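Local atomic coordinates of tRNA (Adenine(22)-N(1))-methyltransferase (Mycoplasma capricolum subsp. capricolum, PDB entry 6QE6), a protein that probably methylates N1 of adenine 22 in tRNA, using S-adenosyl-methionine as methyl donor, and binds the cofactor product S-adenosyl-homocysteine. Residues N153-Y158 with K176-D181; K157-I162 with Q194-N199; I188-K193 with Q231-K236. One frame throughout, in Å; residues are numbered along the deposited sequence.

Interaction 1 of 3, residues N153-Y158 with K176-D181; sequences NYLIKY and KNKYSD
The meeting of N153, Y154 and L155 with K176-S180 is a surface contact in which backbone bonds are reinforced by a CH-pi contact, at the point where helix 143-151 gives way to edge strand 155-163. The amide N of S180 lies 3.0 Å from OD1 of N153, with the donor tilted 30° from the carbonyl plane, and it also makes a weak bond to the backbone O of N153. Thus both oxygens of one asparagine turn to one amide. Two residues on, N of L155 reaches O of K178 at 2.9 Å, approaching from above the carbonyl plane rather than along a lone pair. N153 has positive phi and closes the helix in a Schellman motif, which turns the chain into the outermost strand, the sixth in chain order, of the 3-2-1-4-5-7-6 sheet of a class I methyltransferase; segment 176-181 continues from strand 168-175, its neighbour in that sheet, toward helix 185-190. The side chain of K176 lies over the Y154 ring and runs in the same direction: CG of K176 sits 3.8 Å from the ring centroid, almost on the normal, and CE passes 3.7 Å from OH of Y154. A bend at chi3 (62°) keeps this lysine along the ring, while its NZ is engaged by D127. W148 meets Y154 edge-to-face. Beyond the ring, L155 CD2 packs 3.7 Å from CB of K178. Two waters finish the seam: one joins Y154 O to OG of S180, the other accepts from the amides of I156 and D181, bridging where no direct bond forms.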
# COMPACT_ATOMS: atom_id res chain seq x y z
N ASN A 153 9.52 -12.53 -6.73
CA ASN A 153 8.65 -13.33 -7.59
C ASN A 153 7.25 -13.50 -6.98
O ASN A 153 6.63 -14.55 -7.07
CB ASN A 153 9.28 -14.69 -7.90
CG ASN A 153 8.91 -15.21 -9.27
OD1 ASN A 153 8.08 -14.63 -9.97
ND2 ASN A 153 9.54 -16.33 -9.67
N TYR A 154 6.74 -12.43 -6.37
CA TYR A 154 5.37 -12.37 -5.89
C TYR A 154 4.49 -11.68 -6.93
O TYR A 154 4.91 -10.73 -7.59
CB TYR A 154 5.29 -11.59 -4.57
CG TYR A 154 6.11 -12.14 -3.42
CD1 TYR A 154 6.35 -13.51 -3.29
CD2 TYR A 154 6.61 -11.28 -2.44
CE1 TYR A 154 7.09 -14.01 -2.22
CE2 TYR A 154 7.36 -11.78 -1.36
CZ TYR A 154 7.59 -13.13 -1.25
OH TYR A 154 8.33 -13.61 -0.19
N LEU A 155 3.27 -12.17 -7.06
CA LEU A 155 2.29 -11.53 -7.92
C LEU A 155 1.88 -10.16 -7.36
O LEU A 155 1.64 -10.01 -6.16
CB LEU A 155 1.07 -12.42 -8.06
CG LEU A 155 -0.07 -11.82 -8.88
CD1 LEU A 155 0.40 -11.46 -10.29
CD2 LEU A 155 -1.25 -12.78 -8.90
N ILE A 156 1.82 -9.17 -8.24
CA ILE A 156 1.10 -7.93 -7.98
C ILE A 156 -0.32 -8.15 -8.51
O ILE A 156 -0.57 -8.03 -9.71
CB ILE A 156 1.81 -6.73 -8.62
CG1 ILE A 156 3.19 -6.57 -7.98
CG2 ILE A 156 1.02 -5.47 -8.39
CD1 ILE A 156 4.12 -5.60 -8.71
N LYS A 157 -1.24 -8.51 -7.61
CA LYS A 157 -2.57 -8.90 -8.03
C LYS A 157 -3.44 -7.72 -8.45
O LYS A 157 -4.32 -7.87 -9.31
CB LYS A 157 -3.28 -9.67 -6.92
CG LYS A 157 -4.69 -10.11 -7.27
CD LYS A 157 -5.19 -11.20 -6.33
CE LYS A 157 -6.70 -11.47 -6.50
NZ LYS A 157 -7.28 -12.26 -5.34
N TYR A 158 -3.24 -6.56 -7.84
CA TYR A 158 -4.12 -5.42 -8.10
C TYR A 158 -3.39 -4.14 -7.73
O TYR A 158 -2.67 -4.07 -6.73
CB TYR A 158 -5.43 -5.53 -7.32
CG TYR A 158 -6.39 -4.40 -7.61
CD1 TYR A 158 -6.97 -4.28 -8.86
CD2 TYR A 158 -6.69 -3.44 -6.64
CE1 TYR A 158 -7.83 -3.25 -9.15
CE2 TYR A 158 -7.56 -2.38 -6.91
CZ TYR A 158 -8.14 -2.29 -8.17
OH TYR A 158 -9.02 -1.27 -8.48
N LYS A 176 1.60 -13.52 -2.42
CA LYS A 176 2.87 -14.22 -2.32
C LYS A 176 2.81 -15.63 -2.86
O LYS A 176 3.86 -16.23 -3.14
CB LYS A 176 3.36 -14.24 -0.87
CG LYS A 176 3.68 -12.86 -0.31
CD LYS A 176 3.86 -12.90 1.19
CE LYS A 176 5.03 -13.80 1.56
NZ LYS A 176 5.21 -13.85 3.04
N ASN A 177 1.62 -16.18 -3.05
CA ASN A 177 1.48 -17.56 -3.49
C ASN A 177 1.33 -17.68 -5.00
O ASN A 177 1.08 -18.78 -5.50
CB ASN A 177 0.31 -18.22 -2.77
CG ASN A 177 0.63 -18.47 -1.31
OD1 ASN A 177 1.57 -19.20 -0.99
ND2 ASN A 177 -0.14 -17.84 -0.42
N LYS A 178 1.46 -16.57 -5.72
CA LYS A 178 1.47 -16.61 -7.17
C LYS A 178 2.71 -15.88 -7.67
O LYS A 178 3.28 -15.04 -6.98
CB LYS A 178 0.18 -16.02 -7.76
CG LYS A 178 -1.05 -16.88 -7.46
CD LYS A 178 -2.24 -16.48 -8.34
CE LYS A 178 -3.45 -17.39 -8.09
NZ LYS A 178 -4.59 -16.72 -7.34
N TYR A 179 3.16 -16.29 -8.86
CA TYR A 179 4.37 -15.77 -9.46
C TYR A 179 4.20 -14.33 -9.92
O TYR A 179 3.13 -13.92 -10.38
CB TYR A 179 4.76 -16.64 -10.67
CG TYR A 179 5.39 -17.96 -10.28
CD1 TYR A 179 6.28 -18.03 -9.21
CD2 TYR A 179 5.09 -19.13 -10.96
CE1 TYR A 179 6.86 -19.24 -8.83
CE2 TYR A 179 5.67 -20.34 -10.60
CZ TYR A 179 6.55 -20.39 -9.54
OH TYR A 179 7.14 -21.57 -9.16
N SER A 180 5.29 -13.57 -9.83
CA SER A 180 5.32 -12.24 -10.41
C SER A 180 5.07 -12.29 -11.91
O SER A 180 5.67 -13.11 -12.62
CB SER A 180 6.66 -11.57 -10.16
OG SER A 180 6.83 -10.51 -11.09
N ASP A 181 4.21 -11.40 -12.40
CA ASP A 181 4.17 -11.15 -13.82
C ASP A 181 5.50 -10.56 -14.28
O ASP A 181 6.23 -9.94 -13.50
CB ASP A 181 3.01 -10.22 -14.18
CG ASP A 181 1.67 -10.94 -14.17
OD1 ASP A 181 1.66 -12.19 -14.06
OD2 ASP A 181 0.64 -10.24 -14.27
O HOH W 1 5.18 -8.58 -9.38
O HOH W 2 3.24 -9.07 -10.74

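Interaction 2 of 3, residues K157-I162 with Q194-N199; sequences KYESFI and QFFNKN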
# COMPACT_ATOMS: atom_id res chain seq x y z
N LYS A 157 -1.24 -8.51 -7.61
CA LYS A 157 -2.57 -8.90 -8.03
C LYS A 157 -3.44 -7.72 -8.45
O LYS A 157 -4.32 -7.87 -9.31
CB LYS A 157 -3.28 -9.67 -6.92
CG LYS A 157 -4.69 -10.11 -7.27
CD LYS A 157 -5.19 -11.20 -6.33
CE LYS A 157 -6.70 -11.47 -6.50
NZ LYS A 157 -7.28 -12.26 -5.34
N TYR A 158 -3.24 -6.56 -7.84
CA TYR A 158 -4.12 -5.42 -8.10
C TYR A 158 -3.39 -4.14 -7.73
O TYR A 158 -2.67 -4.07 -6.73
CB TYR A 158 -5.43 -5.53 -7.32
CG TYR A 158 -6.39 -4.40 -7.61
CD1 TYR A 158 -6.97 -4.28 -8.86
CD2 TYR A 158 -6.69 -3.44 -6.64
CE1 TYR A 158 -7.83 -3.25 -9.15
CE2 TYR A 158 -7.56 -2.38 -6.91
CZ TYR A 158 -8.14 -2.29 -8.17
OH TYR A 158 -9.02 -1.27 -8.48
N GLU A 159 -3.57 -3.13 -8.58
CA GLU A 159 -3.12 -1.78 -8.30
C GLU A 159 -4.22 -0.83 -8.69
O GLU A 159 -5.05 -1.14 -9.55
CB GLU A 159 -1.87 -1.40 -9.07
CG GLU A 159 -0.68 -2.26 -8.84
CD GLU A 159 0.57 -1.66 -9.48
OE1 GLU A 159 1.10 -2.26 -10.46
OE2 GLU A 159 1.01 -0.59 -9.00
N SER A 160 -4.22 0.33 -8.04
CA SER A 160 -5.08 1.43 -8.43
C SER A 160 -4.55 2.73 -7.82
O SER A 160 -3.67 2.72 -6.96
CB SER A 160 -6.52 1.18 -8.02
OG SER A 160 -6.79 1.86 -6.84
N PHE A 161 -5.10 3.84 -8.30
CA PHE A 161 -4.57 5.16 -7.98
C PHE A 161 -5.73 6.01 -7.48
O PHE A 161 -6.74 6.15 -8.17
CB PHE A 161 -3.90 5.80 -9.20
CG PHE A 161 -3.25 7.14 -8.92
CD1 PHE A 161 -2.11 7.22 -8.12
CD2 PHE A 161 -3.77 8.31 -9.47
CE1 PHE A 161 -1.51 8.45 -7.85
CE2 PHE A 161 -3.17 9.54 -9.23
CZ PHE A 161 -2.04 9.61 -8.42
N ILE A 162 -5.57 6.58 -6.28
CA ILE A 162 -6.67 7.16 -5.52
C ILE A 162 -6.36 8.62 -5.16
O ILE A 162 -5.25 8.94 -4.71
CB ILE A 162 -6.95 6.35 -4.24
CG1 ILE A 162 -7.36 4.92 -4.59
CG2 ILE A 162 -7.98 7.04 -3.36
CD1 ILE A 162 -7.32 3.99 -3.40
N GLN A 194 -2.03 -3.18 -17.28
CA GLN A 194 -3.25 -3.88 -16.92
C GLN A 194 -4.15 -3.09 -15.98
O GLN A 194 -5.37 -3.04 -16.18
CB GLN A 194 -2.84 -5.22 -16.31
CG GLN A 194 -3.82 -5.80 -15.36
CD GLN A 194 -3.37 -7.16 -14.85
OE1 GLN A 194 -2.17 -7.38 -14.60
NE2 GLN A 194 -4.32 -8.08 -14.72
N PHE A 195 -3.57 -2.47 -14.95
CA PHE A 195 -4.36 -1.78 -13.94
C PHE A 195 -4.57 -0.30 -14.25
O PHE A 195 -5.44 0.33 -13.64
CB PHE A 195 -3.69 -1.93 -12.57
CG PHE A 195 -3.39 -3.37 -12.19
CD1 PHE A 195 -4.42 -4.29 -12.00
CD2 PHE A 195 -2.08 -3.81 -12.03
CE1 PHE A 195 -4.14 -5.63 -11.67
CE2 PHE A 195 -1.80 -5.15 -11.69
CZ PHE A 195 -2.84 -6.05 -11.51
N PHE A 196 -3.82 0.28 -15.20
CA PHE A 196 -3.90 1.71 -15.43
C PHE A 196 -4.23 2.13 -16.86
O PHE A 196 -4.31 3.33 -17.11
CB PHE A 196 -2.59 2.39 -14.98
CG PHE A 196 -2.33 2.24 -13.51
CD1 PHE A 196 -3.10 2.93 -12.59
CD2 PHE A 196 -1.35 1.36 -13.05
CE1 PHE A 196 -2.89 2.76 -11.22
CE2 PHE A 196 -1.13 1.20 -11.68
CZ PHE A 196 -1.91 1.90 -10.76
N ASN A 197 -4.47 1.19 -17.79
CA ASN A 197 -4.92 1.54 -19.13
C ASN A 197 -6.11 2.49 -19.09
O ASN A 197 -7.12 2.21 -18.42
CB ASN A 197 -5.31 0.29 -19.93
CG ASN A 197 -4.12 -0.48 -20.43
OD1 ASN A 197 -3.16 0.09 -20.94
ND2 ASN A 197 -4.18 -1.81 -20.29
N LYS A 198 -6.01 3.60 -19.83
CA LYS A 198 -7.10 4.55 -20.01
C LYS A 198 -7.48 5.26 -18.72
O LYS A 198 -8.62 5.71 -18.57
CB LYS A 198 -8.35 3.88 -20.60
CG LYS A 198 -8.10 2.94 -21.78
CD LYS A 198 -7.51 3.69 -22.99
CE LYS A 198 -7.74 2.93 -24.30
NZ LYS A 198 -6.72 3.29 -25.32
N ASN A 199 -6.55 5.37 -17.77
CA ASN A 199 -6.86 5.94 -16.45
C ASN A 199 -6.59 7.44 -16.48
O ASN A 199 -5.45 7.88 -16.29
CB ASN A 199 -6.06 5.24 -15.37
CG ASN A 199 -6.47 5.66 -13.97
OD1 ASN A 199 -6.62 6.84 -13.69
ND2 ASN A 199 -6.62 4.68 -13.08
O HOH W 3 -6.98 -0.37 -11.43
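F195 and F196, at the end of short helix 193-196, pack against residues 157-161 of the edge strand of the Rossmann-like methyltransferase sheet, a stretch that starts with a classic beta bulge, K157 and Y158 both facing E173. The packing is ring against backbone as much as ring against side chain. Over one face of F195 lie the amide N of E159, near the ring centre, and CA of Y158, 4.0 Å from the centroid in a CH-pi contact; Q194 CG covers the opposite face. The rim of this ring brings CZ to 3.2 Å from K157 O. F196, with CG beside its backbone N (chi1 -63°), brings its far atoms to the strand, CZ 3.7 Å from E159 CB and CE1 3.8 Å from F161 CB. Y202 meets the rings of both F161 and F196.

Among the polar groups, the carboxylate of E159 stands nearly perpendicular to the F196 ring, with OE2 in the ring plane at its edge. R146 forms a salt bridge with that oxygen, while OE1 accepts from the amide of S192. No direct hydrogen bond joins strand to helix; a single water instead donates to O of E159 and O of F195, at 2.8 Å each.

Interaction 3 of 3, residues I188-K193 with Q231-K236; sequences IEFGSK and QNRINK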
# COMPACT_ATOMS: atom_id res chain seq x y z
N ILE A 188 7.42 -1.44 -13.85
CA ILE A 188 7.98 -1.42 -12.51
C ILE A 188 7.97 -0.00 -11.96
O ILE A 188 7.65 0.24 -10.79
CB ILE A 188 9.39 -2.02 -12.52
CG1 ILE A 188 9.30 -3.51 -12.88
CG2 ILE A 188 10.06 -1.83 -11.19
CD1 ILE A 188 10.60 -4.28 -12.66
N GLU A 189 8.24 0.97 -12.84
CA GLU A 189 8.34 2.35 -12.41
C GLU A 189 6.97 2.94 -12.07
O GLU A 189 6.81 3.60 -11.04
CB GLU A 189 9.02 3.16 -13.52
CG GLU A 189 9.12 4.62 -13.18
CD GLU A 189 10.52 5.02 -12.84
OE1 GLU A 189 11.44 4.25 -13.21
OE2 GLU A 189 10.70 6.09 -12.20
N PHE A 190 5.97 2.70 -12.92
CA PHE A 190 4.73 3.45 -12.86
C PHE A 190 3.47 2.62 -12.71
O PHE A 190 2.40 3.21 -12.56
CB PHE A 190 4.57 4.31 -14.12
CG PHE A 190 5.68 5.27 -14.34
CD1 PHE A 190 5.88 6.32 -13.45
CD2 PHE A 190 6.50 5.15 -15.45
CE1 PHE A 190 6.90 7.24 -13.67
CE2 PHE A 190 7.53 6.07 -15.68
CZ PHE A 190 7.73 7.12 -14.79
N GLY A 191 3.56 1.29 -12.78
CA GLY A 191 2.40 0.44 -12.61
C GLY A 191 2.09 -0.46 -13.79
O GLY A 191 2.16 0.00 -14.93
N SER A 192 1.78 -1.74 -13.54
CA SER A 192 1.35 -2.65 -14.61
C SER A 192 0.27 -2.00 -15.46
O SER A 192 -0.74 -1.51 -14.94
CB SER A 192 0.82 -3.97 -14.02
OG SER A 192 1.59 -4.44 -12.91
N LYS A 193 0.49 -1.99 -16.79
CA LYS A 193 -0.46 -1.40 -17.74
C LYS A 193 -1.88 -1.88 -17.50
O LYS A 193 -2.84 -1.10 -17.57
CB LYS A 193 -0.07 -1.75 -19.17
CG LYS A 193 1.35 -1.47 -19.54
CD LYS A 193 1.60 -2.00 -20.95
CE LYS A 193 2.29 -3.36 -20.95
NZ LYS A 193 3.37 -3.39 -21.98
N GLN A 231 15.66 15.01 -16.95
CA GLN A 231 15.32 14.89 -18.37
C GLN A 231 14.93 13.47 -18.72
O GLN A 231 14.04 13.25 -19.56
CB GLN A 231 16.52 15.35 -19.21
CG GLN A 231 16.31 15.29 -20.72
CD GLN A 231 15.64 16.55 -21.28
OE1 GLN A 231 14.40 16.70 -21.20
NE2 GLN A 231 16.45 17.46 -21.85
N ASN A 232 15.58 12.48 -18.10
CA ASN A 232 15.25 11.08 -18.39
C ASN A 232 13.95 10.67 -17.71
O ASN A 232 13.14 9.94 -18.31
CB ASN A 232 16.40 10.16 -17.98
CG ASN A 232 17.27 9.76 -19.16
OD1 ASN A 232 18.50 9.95 -19.14
ND2 ASN A 232 16.63 9.23 -20.21
N ARG A 233 13.73 11.12 -16.48
CA ARG A 233 12.45 10.87 -15.82
C ARG A 233 11.29 11.33 -16.70
O ARG A 233 10.37 10.55 -16.97
CB ARG A 233 12.44 11.57 -14.45
CG ARG A 233 11.73 10.82 -13.33
CD ARG A 233 10.25 10.78 -13.59
NE ARG A 233 9.35 10.73 -12.41
CZ ARG A 233 9.05 9.62 -11.72
NH1 ARG A 233 8.19 9.69 -10.71
NH2 ARG A 233 9.60 8.45 -12.04
N ILE A 234 11.37 12.56 -17.23
CA ILE A 234 10.29 13.10 -18.06
C ILE A 234 10.02 12.19 -19.25
O ILE A 234 8.86 11.87 -19.55
CB ILE A 234 10.63 14.53 -18.55
CG1 ILE A 234 10.37 15.56 -17.46
CG2 ILE A 234 9.79 14.87 -19.79
CD1 ILE A 234 11.11 16.84 -17.68
N ASN A 235 11.08 11.78 -19.95
CA ASN A 235 10.91 10.92 -21.12
C ASN A 235 10.35 9.56 -20.74
O ASN A 235 9.57 8.98 -21.51
CB ASN A 235 12.23 10.74 -21.85
CG ASN A 235 12.72 12.02 -22.49
OD1 ASN A 235 11.94 12.95 -22.74
ND2 ASN A 235 14.02 12.08 -22.76
N LYS A 236 10.74 9.03 -19.58
CA LYS A 236 10.15 7.76 -19.14
C LYS A 236 8.66 7.92 -18.92
O LYS A 236 7.87 7.09 -19.38
CB LYS A 236 10.88 7.25 -17.90
CG LYS A 236 11.94 6.21 -18.24
CD LYS A 236 13.15 6.21 -17.29
CE LYS A 236 12.75 6.07 -15.84
NZ LYS A 236 13.92 5.77 -14.96
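OE1 of E189 is gripped by two lysines: NZ of K236 across the contact, in a weak bond of 3.4 Å, and NZ of K143 from helix 143-151. The other carboxylate oxygen, OE2, makes the closer salt bridge, 2.6 Å from NH2 of R233. It arrives at the edge of the guanidinium, near its plane, although the carboxylate and guanidinium planes are turned 67° against each other. Three cations therefore share one buried carboxylate, which would be expected to favour its charged form. E189 CG stands opposite the backbone N (chi1 178°), and a bend at chi2 (107°) then turns the carboxylate so that its two oxygens serve different residues of the facing helix. These residues belong to helix 225-244, which forms a helical hairpin with helix 200-217 at the C-terminal end of the chain; I234 packs on L213 and L217 within it. The contact joins this hairpin to helix 185-190, which follows the methyltransferase sheet in sequence. F190 packs its ring beside these charges: its CE1 lies 3.4 Å from R233 NH2, over a face of the guanidinium, while CE2 is 3.9 Å from the backbone O of K236. E189 CG covers one face of the same ring, and Y240 and I237 of helix 225-244 also meet F190.

How the interactions relate
The three contacts illustrate how chemistry follows position in a fold. Interaction 1 is a surface seam of backbone bonds and waters, whereas interactions 2 and 3 are partly buried and rely on rings and on a charge network. Interactions 1 and 2 use successive parts of strand 155-163, sharing K157 and Y158, and touch where I156 O meets CZ of F195. Interactions 2 and 3 are linked by consecutive helices 185-190 and 193-196: the E159 carboxylate ties interaction 2 to the loop of interaction 3, and F196 packs on G191. Interaction 3 reaches the C-terminal helical hairpin; although its segments come within about 5 Å of interaction 1 at the nearest atoms, the two do not touch.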